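Negative regulator of ofd1 (Schizosaccharomyces pombe, PDB 3QTM) is required for correct translation termination, directly inhibits ofd1 and stabilises the N-terminal transcription factor domain of sre1, supporting hypoxic gene expression. Local coordinates at residues 28-31 against 32-35; 175-178 against 179-182; 248-251 against 252-255; 313-316 against 317-320. All coordinates share one frame; numbering follows the deposited sequence.

Interaction 1: residues 28-31 against 32-35; sequences MSRE and KLEN
Four successive i to i+4 backbone bonds join residues 28-31 to residues 32-35 at the C-terminal end of helix 15-34. Lys32 N donates to Met28 O at 2.9 Å, and the N-H points almost straight at the oxygen (168°). Leu33 N reaches Ser29 O and Glu34 N reaches Arg30 O. The last bond runs from Asn35 N to Glu31 O at 3.1 Å and is more bent. Asn35 is the first residue to leave helical backbone angles.

Among the side chains, Arg30 and Leu33 carry the contact. They lie side by side and point the same way. Leu33 CD2 sits over one face of the guanidinium, 3.7 Å from Arg30 CZ and displaced toward the rim of the group. Arg30 CG lies beside its own backbone N (chi1 -52°), and further bends at chi2 and chi3 fold the chain so that its flat end meets the leucine methyl. The N-H groups of Arg30 remain available for acids: NH2 forms a salt bridge with Asp183 and NH1 one with Glu82. Lys32 CG lies 3.5 Å from Met28 O, so the start of this chain packs on the preceding turn.

Met28, Ser29 and Lys32 touch Leu44 of helix 38-58. On helix 67-82, Arg30 meets Ala79 and Leu33 meets Glu82, which places this helix end against both following helices.

Interaction 2: residues 175-178 against 179-182; sequences EYFD and ALTP
The apolar contacts centre on Phe177 and Leu180. Leu180 CB stands over one face of the Phe177 ring in a CH-pi contact, 4.0 Å from the ring centroid and 14° off the normal. Within this contact Phe177 CZ is the ring atom nearest to Leu180 CB, and Leu180 CD1 also approaches it. Phe177 CG sits between the backbone N and the carbonyl carbon (chi1 59°), which brings the ring back over the turn. Phe177 CD1 also meets Ala179 CB at 4.0 Å. An alanine in place of Phe177 would take away the ring and would probably leave a gap beside Leu180 CB and Ala179 CB.

The backbone forms a type I beta turn from Phe177 to Leu180, in the loop between helices 151-170 and 188-197. Leu180 is then the centre of an inverse gamma turn, with a weak bond from Thr181 N to Ala179 O.

Of the polar contacts, Leu180 N donates to Phe177 O at 3.0 Å and closes the beta turn. The donor lies above the carbonyl plane, 36° out of it. Leu180 O lies at the edge of the Tyr176 ring, 3.3 Å from Tyr176 CE1. A water is 2.7 Å from Tyr176 OH and donates a weak bond to Leu180 O. The water thus bridges the two residues, weakly on the Leu180 side.

The charged contact leads outside the turn. Asp178 OD1 forms a salt bridge with Arg120 of helix 119-142, and Phe177 packs on Ser119, Arg120 and Leu123 of that helix.

Interaction 3: residues 248-251 against 252-255; sequences EYYM and DLLD
Residues 248-251 and 252-255 meet through four successive backbone bonds of helix 229-254. Asp252 N donates to Glu248 O at 2.8 Å. Leu253 N reaches Tyr249 O over a longer 3.3 Å. Leu254 N is bound to Tyr250 O and Asp255 N to Met251 O. Each of these four carbonyls therefore has a backbone N-H partner four residues on.

Asp252 OD1 also lies 3.1 Å from Glu248 O, but both are acceptors and do not bond. A chi1 of -71° turns the Asp252 carboxylate back toward that carbonyl.

Leu253 CD1 lies over one face of the Tyr249 ring, 4.0 Å from Tyr249 CE2. Leu253 CD1 also lies 4.3 Å from Tyr250 CD1. Tyr249 CD2 is centred over a face of the Tyr250 ring. The hydroxyl of Tyr250 is hydrogen-bonded to Glu204, while its ring packs on Lys267 and Ala268 of helix 262-285. Leu253 touches Leu264 of the same helix.

The chemistry is divided. Apolar contacts join the leucine to the two tyrosines, whereas the nearby carboxylates of Glu248 and Asp252 carry like charges and probably add mild repulsion.

Interaction 4: residues 313-316 against 317-320; sequences DNYL and KEAC
Helix 309-328 contains this contact, in the C-terminal, tetratricopeptide-related part of the protein. One turn of the helix joins residues 313-316 to residues 317-320. Lys317 N donates to Asp313 O at 3.1 Å. Glu318 N and Ala319 N bond to Asn314 O and Tyr315 O, both nearly along the C=O axis. Cys320 N completes the series on Leu316 O at 3.0 Å.

Glu318 and Tyr315 make the side-chain contact. Glu318 OE1 comes to the edge of the Tyr315 ring, near its plane and 4.1 Å from Tyr315 CD1. The carboxylate and ring planes are only 23° apart. With CG anti to the carbonyl carbon (chi1 -70°), the extended Glu318 chain runs back along the helix toward the tyrosine. On the way, Glu318 CG passes 3.4 Å from Asn314 O. The same OE1 forms a salt bridge with Lys299 of helix 292-305.

Tyr315 packs on Leu302 and Ala303 of that helix. Leu316, Ala319 and Cys320 touch Phe340 of helix 335-343. A glutamine in place of Glu318 would remove the negative charge and is likely to leave Lys299 without its charged mate.

The carboxylate thus meets an ammonium group and a ring edge through one oxygen. The lysine is probably the stronger partner, since the ring edge is only a loose neighbour.

How the interactions relate
The four contacts follow one another along the chain and none touches another. Interactions 1 and 2 lie in the N-terminal family region, with centres 16 Å apart and nearest atoms about 7 Å apart. Interactions 3 and 4 share the C-terminal region, with centres 21 Å apart. Between the pairs, centres are 34 to 44 Å apart, and interaction 3 is across the chain's centre from interactions 1 and 2. Tyr231, on helix 229-254, which also carries interaction 3, is hydrogen-bonded to Glu34 of interaction 1 and touches Pro182 of interaction 2. A bound 1,2-ethanediol, probably from crystallisation, lies about 6 Å from the Asp178 side chain in interaction 2.

Interaction 1: residues 28-31 against 32-35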
loop_
_atom_site.group_PDB
_atom_site.type_symbol
_atom_site.label_atom_id
_atom_site.label_comp_id
_atom_site.label_asym_id
_atom_site.label_seq_id
_atom_site.Cartn_x
_atom_site.Cartn_y
_atom_site.Cartn_z
HETATM N N MSE A 28 -14.317 -12.406 6.104
HETATM C CA MSE A 28 -15.473 -12.504 5.235
HETATM C C MSE A 28 -15.925 -11.142 4.730
HETATM O O MSE A 28 -16.327 -11.008 3.575
HETATM C CB MSE A 28 -16.625 -13.153 5.991
HETATM C CG MSE A 28 -16.742 -14.628 5.781
HETATM SE SE MSE A 28 -18.545 -15.183 6.301
HETATM C CE MSE A 28 -18.175 -15.473 8.188
ATOM N N SER A 29 -15.898 -10.135 5.600
ATOM C CA SER A 29 -16.262 -8.784 5.170
ATOM C C SER A 29 -15.341 -8.334 4.031
ATOM O O SER A 29 -15.774 -7.646 3.116
ATOM C CB SER A 29 -16.230 -7.791 6.336
ATOM O OG SER A 29 -14.929 -7.262 6.509
ATOM N N ARG A 30 -14.076 -8.746 4.076
ATOM C CA ARG A 30 -13.134 -8.373 3.022
ATOM C C ARG A 30 -13.392 -9.145 1.717
ATOM O O ARG A 30 -13.182 -8.608 0.632
ATOM C CB ARG A 30 -11.670 -8.535 3.477
ATOM C CG ARG A 30 -11.326 -7.838 4.809
ATOM C CD ARG A 30 -11.796 -6.380 4.839
ATOM N NE ARG A 30 -10.946 -5.504 4.026
ATOM C CZ ARG A 30 -11.161 -4.198 3.859
ATOM N NH1 ARG A 30 -12.208 -3.601 4.444
ATOM N NH2 ARG A 30 -10.326 -3.485 3.112
ATOM N N GLU A 31 -13.841 -10.399 1.822
ATOM C CA GLU A 31 -14.222 -11.178 0.637
ATOM C C GLU A 31 -15.442 -10.564 -0.046
ATOM O O GLU A 31 -15.504 -10.481 -1.275
ATOM C CB GLU A 31 -14.534 -12.633 1.019
ATOM C CG GLU A 31 -13.341 -13.402 1.565
ATOM C CD GLU A 31 -13.743 -14.702 2.258
ATOM O OE1 GLU A 31 -14.938 -15.086 2.185
ATOM O OE2 GLU A 31 -12.858 -15.333 2.883
ATOM N N LYS A 32 -16.416 -10.154 0.760
ATOM C CA LYS A 32 -17.598 -9.468 0.248
ATOM C C LYS A 32 -17.235 -8.150 -0.440
ATOM O O LYS A 32 -17.769 -7.820 -1.506
ATOM C CB LYS A 32 -18.599 -9.204 1.370
ATOM C CG LYS A 32 -19.290 -10.462 1.887
ATOM C CD LYS A 32 -20.154 -11.091 0.809
ATOM C CE LYS A 32 -20.569 -12.500 1.197
ATOM N NZ LYS A 32 -21.551 -13.062 0.242
ATOM N N LEU A 33 -16.329 -7.397 0.175
ATOM C CA LEU A 33 -15.884 -6.148 -0.413
ATOM C C LEU A 33 -15.304 -6.426 -1.802
ATOM O O LEU A 33 -15.641 -5.750 -2.780
ATOM C CB LEU A 33 -14.848 -5.474 0.481
ATOM C CG LEU A 33 -14.338 -4.122 -0.025
ATOM C CD1 LEU A 33 -15.514 -3.200 -0.286
ATOM C CD2 LEU A 33 -13.367 -3.492 0.975
ATOM N N GLU A 34 -14.444 -7.436 -1.879
ATOM C CA GLU A 34 -13.786 -7.817 -3.127
ATOM C C GLU A 34 -14.765 -8.189 -4.245
ATOM O O GLU A 34 -14.482 -7.969 -5.423
ATOM C CB GLU A 34 -12.840 -8.981 -2.875
ATOM C CG GLU A 34 -12.117 -9.476 -4.110
ATOM C CD GLU A 34 -11.121 -10.569 -3.782
ATOM O OE1 GLU A 34 -11.543 -11.609 -3.237
ATOM O OE2 GLU A 34 -9.919 -10.389 -4.067
ATOM N N ASN A 35 -15.903 -8.763 -3.869
ATOM C CA ASN A 35 -16.964 -9.066 -4.812
ATOM C C ASN A 35 -17.938 -7.911 -5.021
ATOM O O ASN A 35 -19.035 -8.101 -5.546
ATOM C CB ASN A 35 -17.728 -10.305 -4.360
ATOM C CG ASN A 35 -17.004 -11.576 -4.708
ATOM O OD1 ASN A 35 -16.568 -12.313 -3.823
ATOM N ND2 ASN A 35 -16.839 -11.833 -6.008
#

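Interaction 2: residues 175-178 against 179-182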
loop_
_atom_site.group_PDB
_atom_site.type_symbol
_atom_site.label_atom_id
_atom_site.label_comp_id
_atom_site.label_asym_id
_atom_site.label_seq_id
_atom_site.Cartn_x
_atom_site.Cartn_y
_atom_site.Cartn_z
ATOM N N GLU A 175 7.594 -13.578 10.114
ATOM C CA GLU A 175 7.117 -14.560 9.147
ATOM C C GLU A 175 5.750 -14.174 8.590
ATOM O O GLU A 175 5.023 -13.392 9.198
ATOM C CB GLU A 175 7.106 -15.974 9.741
ATOM C CG GLU A 175 6.187 -16.176 10.935
ATOM C CD GLU A 175 6.202 -17.620 11.433
ATOM O OE1 GLU A 175 7.224 -18.311 11.214
ATOM O OE2 GLU A 175 5.196 -18.062 12.037
ATOM N N TYR A 176 5.417 -14.699 7.417
ATOM C CA TYR A 176 4.144 -14.376 6.800
ATOM C C TYR A 176 2.985 -14.719 7.720
ATOM O O TYR A 176 3.002 -15.752 8.381
ATOM C CB TYR A 176 3.966 -15.108 5.479
ATOM C CG TYR A 176 2.619 -14.829 4.875
ATOM C CD1 TYR A 176 2.363 -13.612 4.262
ATOM C CD2 TYR A 176 1.588 -15.766 4.947
ATOM C CE1 TYR A 176 1.128 -13.331 3.713
ATOM C CE2 TYR A 176 0.336 -15.496 4.407
ATOM C CZ TYR A 176 0.115 -14.268 3.793
ATOM O OH TYR A 176 -1.113 -13.970 3.244
ATOM N N PHE A 177 1.994 -13.832 7.764
ATOM C CA PHE A 177 0.746 -14.065 8.488
ATOM C C PHE A 177 -0.398 -13.602 7.589
ATOM O O PHE A 177 -0.238 -12.659 6.803
ATOM C CB PHE A 177 0.742 -13.353 9.850
ATOM C CG PHE A 177 0.922 -11.849 9.765
ATOM C CD1 PHE A 177 -0.165 -10.995 9.887
ATOM C CD2 PHE A 177 2.182 -11.293 9.577
ATOM C CE1 PHE A 177 0.001 -9.604 9.806
ATOM C CE2 PHE A 177 2.349 -9.914 9.497
ATOM C CZ PHE A 177 1.255 -9.070 9.612
ATOM N N ASP A 178 -1.544 -14.267 7.670
ATOM C CA ASP A 178 -2.535 -14.105 6.605
ATOM C C ASP A 178 -3.426 -12.864 6.658
ATOM O O ASP A 178 -4.263 -12.685 5.787
ATOM C CB ASP A 178 -3.374 -15.378 6.400
ATOM C CG ASP A 178 -4.224 -15.730 7.604
ATOM O OD1 ASP A 178 -4.465 -14.850 8.461
ATOM O OD2 ASP A 178 -4.658 -16.900 7.684
ATOM N N ALA A 179 -3.258 -12.008 7.664
ATOM C CA ALA A 179 -3.890 -10.691 7.614
ATOM C C ALA A 179 -3.103 -9.779 6.678
ATOM O O ALA A 179 -3.601 -8.726 6.281
ATOM C CB ALA A 179 -3.971 -10.062 8.996
ATOM N N LEU A 180 -1.869 -10.179 6.350
ATOM C CA LEU A 180 -0.994 -9.384 5.485
ATOM C C LEU A 180 -1.243 -9.714 4.015
ATOM O O LEU A 180 -0.496 -10.472 3.406
ATOM C CB LEU A 180 0.485 -9.611 5.833
ATOM C CG LEU A 180 1.510 -8.646 5.207
ATOM C CD1 LEU A 180 1.511 -7.285 5.914
ATOM C CD2 LEU A 180 2.919 -9.234 5.207
ATOM N N THR A 181 -2.291 -9.131 3.452
ATOM C CA THR A 181 -2.653 -9.343 2.054
ATOM C C THR A 181 -2.396 -8.080 1.244
ATOM O O THR A 181 -2.263 -6.989 1.820
ATOM C CB THR A 181 -4.150 -9.628 1.930
ATOM O OG1 THR A 181 -4.876 -8.489 2.405
ATOM C CG2 THR A 181 -4.552 -10.873 2.761
ATOM N N PRO A 182 -2.359 -8.209 -0.098
ATOM C CA PRO A 182 -2.247 -7.013 -0.940
ATOM C C PRO A 182 -3.331 -5.978 -0.637
ATOM O O PRO A 182 -3.054 -4.772 -0.661
ATOM C CB PRO A 182 -2.403 -7.574 -2.356
ATOM C CG PRO A 182 -1.848 -8.954 -2.248
ATOM C CD PRO A 182 -2.289 -9.447 -0.897
HETATM O O HOH W 1 -1.478 -12.625 0.908
#

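Interaction 3: residues 248-251 against 252-255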
loop_
_atom_site.group_PDB
_atom_site.type_symbol
_atom_site.label_atom_id
_atom_site.label_comp_id
_atom_site.label_asym_id
_atom_site.label_seq_id
_atom_site.Cartn_x
_atom_site.Cartn_y
_atom_site.Cartn_z
ATOM N N GLU A 248 12.456 8.312 -10.776
ATOM C CA GLU A 248 12.120 9.705 -11.092
ATOM C C GLU A 248 12.688 10.677 -10.078
ATOM O O GLU A 248 13.050 11.799 -10.421
ATOM C CB GLU A 248 10.617 9.913 -11.166
ATOM C CG GLU A 248 9.971 9.250 -12.335
ATOM C CD GLU A 248 8.475 9.161 -12.160
ATOM O OE1 GLU A 248 7.924 9.954 -11.354
ATOM O OE2 GLU A 248 7.859 8.293 -12.821
ATOM N N TYR A 249 12.748 10.251 -8.824
ATOM C CA TYR A 249 13.329 11.071 -7.777
ATOM C C TYR A 249 14.727 11.501 -8.205
ATOM O O TYR A 249 15.095 12.677 -8.111
ATOM C CB TYR A 249 13.394 10.278 -6.480
ATOM C CG TYR A 249 14.231 10.902 -5.380
ATOM C CD1 TYR A 249 13.751 11.972 -4.625
ATOM C CD2 TYR A 249 15.488 10.396 -5.075
ATOM C CE1 TYR A 249 14.515 12.528 -3.604
ATOM C CE2 TYR A 249 16.254 10.938 -4.062
ATOM C CZ TYR A 249 15.769 11.999 -3.326
ATOM O OH TYR A 249 16.556 12.521 -2.315
ATOM N N TYR A 250 15.491 10.539 -8.707
ATOM C CA TYR A 250 16.859 10.798 -9.104
ATOM C C TYR A 250 16.960 11.557 -10.418
ATOM O O TYR A 250 17.786 12.457 -10.556
ATOM C CB TYR A 250 17.633 9.493 -9.176
ATOM C CG TYR A 250 17.970 8.943 -7.816
ATOM C CD1 TYR A 250 18.836 9.625 -6.967
ATOM C CD2 TYR A 250 17.432 7.741 -7.381
ATOM C CE1 TYR A 250 19.154 9.120 -5.717
ATOM C CE2 TYR A 250 17.742 7.229 -6.142
ATOM C CZ TYR A 250 18.603 7.918 -5.312
ATOM O OH TYR A 250 18.907 7.399 -4.074
HETATM N N MSE A 251 16.116 11.195 -11.378
HETATM C CA MSE A 251 16.129 11.857 -12.670
HETATM C C MSE A 251 15.786 13.320 -12.493
HETATM O O MSE A 251 16.350 14.182 -13.160
HETATM C CB MSE A 251 15.161 11.187 -13.640
HETATM C CG MSE A 251 15.527 9.739 -13.947
HETATM SE SE MSE A 251 14.371 8.883 -15.282
HETATM C CE MSE A 251 12.682 8.815 -14.316
ATOM N N ASP A 252 14.872 13.601 -11.574
ATOM C CA ASP A 252 14.497 14.982 -11.295
ATOM C C ASP A 252 15.657 15.766 -10.698
ATOM O O ASP A 252 15.869 16.922 -11.053
ATOM C CB ASP A 252 13.286 15.041 -10.375
ATOM C CG ASP A 252 12.013 14.614 -11.075
ATOM O OD1 ASP A 252 12.109 14.093 -12.212
ATOM O OD2 ASP A 252 10.921 14.792 -10.491
ATOM N N LEU A 253 16.402 15.135 -9.794
ATOM C CA LEU A 253 17.579 15.763 -9.215
ATOM C C LEU A 253 18.565 16.088 -10.314
ATOM O O LEU A 253 19.135 17.177 -10.356
ATOM C CB LEU A 253 18.247 14.836 -8.205
ATOM C CG LEU A 253 17.498 14.644 -6.890
ATOM C CD1 LEU A 253 18.295 13.759 -5.947
ATOM C CD2 LEU A 253 17.235 15.983 -6.256
ATOM N N LEU A 254 18.757 15.124 -11.204
ATOM C CA LEU A 254 19.683 15.264 -12.318
ATOM C C LEU A 254 19.367 16.506 -13.133
ATOM O O LEU A 254 20.266 17.230 -13.558
ATOM C CB LEU A 254 19.610 14.031 -13.210
ATOM C CG LEU A 254 20.679 13.906 -14.282
ATOM C CD1 LEU A 254 22.028 13.607 -13.636
ATOM C CD2 LEU A 254 20.279 12.812 -15.265
ATOM N N ASP A 255 18.081 16.755 -13.343
ATOM C CA ASP A 255 17.650 17.921 -14.104
ATOM C C ASP A 255 18.179 19.250 -13.559
ATOM O O ASP A 255 18.142 20.266 -14.252
ATOM C CB ASP A 255 16.126 17.959 -14.229
ATOM C CG ASP A 255 15.652 17.598 -15.625
ATOM O OD1 ASP A 255 14.951 18.432 -16.241
ATOM O OD2 ASP A 255 15.999 16.500 -16.116
#

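Interaction 4: residues 313-316 against 317-320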
loop_
_atom_site.group_PDB
_atom_site.type_symbol
_atom_site.label_atom_id
_atom_site.label_comp_id
_atom_site.label_asym_id
_atom_site.label_seq_id
_atom_site.Cartn_x
_atom_site.Cartn_y
_atom_site.Cartn_z
ATOM N N ASP A 313 21.900 3.105 -27.583
ATOM C CA ASP A 313 21.443 2.400 -28.778
ATOM C C ASP A 313 20.636 1.160 -28.416
ATOM O O ASP A 313 19.574 0.906 -28.996
ATOM C CB ASP A 313 22.631 1.986 -29.659
ATOM C CG ASP A 313 23.205 3.148 -30.466
ATOM O OD1 ASP A 313 22.735 4.299 -30.303
ATOM O OD2 ASP A 313 24.136 2.902 -31.268
ATOM N N ASN A 314 21.155 0.373 -27.476
ATOM C CA ASN A 314 20.460 -0.833 -27.022
ATOM C C ASN A 314 19.058 -0.524 -26.475
ATOM O O ASN A 314 18.067 -1.129 -26.899
ATOM C CB ASN A 314 21.283 -1.571 -25.964
ATOM C CG ASN A 314 22.542 -2.201 -26.534
ATOM O OD1 ASN A 314 22.615 -2.516 -27.724
ATOM N ND2 ASN A 314 23.537 -2.391 -25.685
ATOM N N TYR A 315 18.985 0.422 -25.543
ATOM C CA TYR A 315 17.718 0.800 -24.931
ATOM C C TYR A 315 16.685 1.210 -25.987
ATOM O O TYR A 315 15.536 0.760 -25.947
ATOM C CB TYR A 315 17.919 1.937 -23.926
ATOM C CG TYR A 315 18.826 1.595 -22.757
ATOM C CD1 TYR A 315 18.776 0.340 -22.150
ATOM C CD2 TYR A 315 19.709 2.539 -22.240
ATOM C CE1 TYR A 315 19.598 0.028 -21.074
ATOM C CE2 TYR A 315 20.529 2.240 -21.154
ATOM C CZ TYR A 315 20.474 0.981 -20.580
ATOM O OH TYR A 315 21.289 0.677 -19.504
ATOM N N LEU A 316 17.104 2.055 -26.931
ATOM C CA LEU A 316 16.188 2.578 -27.942
ATOM C C LEU A 316 15.629 1.464 -28.819
ATOM O O LEU A 316 14.440 1.466 -29.139
ATOM C CB LEU A 316 16.868 3.645 -28.802
ATOM C CG LEU A 316 17.220 4.938 -28.057
ATOM C CD1 LEU A 316 17.996 5.927 -28.950
ATOM C CD2 LEU A 316 15.964 5.589 -27.480
ATOM N N LYS A 317 16.487 0.519 -29.205
ATOM C CA LYS A 317 16.041 -0.621 -29.994
ATOM C C LYS A 317 15.016 -1.437 -29.213
ATOM O O LYS A 317 13.980 -1.818 -29.753
ATOM C CB LYS A 317 17.208 -1.527 -30.406
ATOM C CG LYS A 317 16.827 -2.462 -31.560
ATOM C CD LYS A 317 17.793 -3.635 -31.770
ATOM C CE LYS A 317 17.255 -4.569 -32.871
ATOM N NZ LYS A 317 17.882 -5.929 -32.920
ATOM N N GLU A 318 15.314 -1.707 -27.946
ATOM C CA GLU A 318 14.385 -2.452 -27.089
ATOM C C GLU A 318 13.015 -1.766 -26.982
ATOM O O GLU A 318 11.984 -2.422 -27.067
ATOM C CB GLU A 318 14.986 -2.697 -25.699
ATOM C CG GLU A 318 16.132 -3.702 -25.704
ATOM C CD GLU A 318 16.661 -4.008 -24.310
ATOM O OE1 GLU A 318 17.049 -3.059 -23.596
ATOM O OE2 GLU A 318 16.683 -5.201 -23.925
ATOM N N ALA A 319 13.007 -0.445 -26.818
ATOM C CA ALA A 319 11.748 0.291 -26.765
ATOM C C ALA A 319 10.974 0.167 -28.079
ATOM O O ALA A 319 9.756 -0.047 -28.086
ATOM C CB ALA A 319 11.998 1.755 -26.424
ATOM N N CYS A 320 11.685 0.295 -29.192
ATOM C CA CYS A 320 11.058 0.232 -30.509
ATOM C C CYS A 320 10.436 -1.128 -30.789
ATOM O O CYS A 320 9.312 -1.222 -31.300
ATOM C CB CYS A 320 12.080 0.556 -31.592
ATOM S SG CYS A 320 11.328 0.815 -33.187
#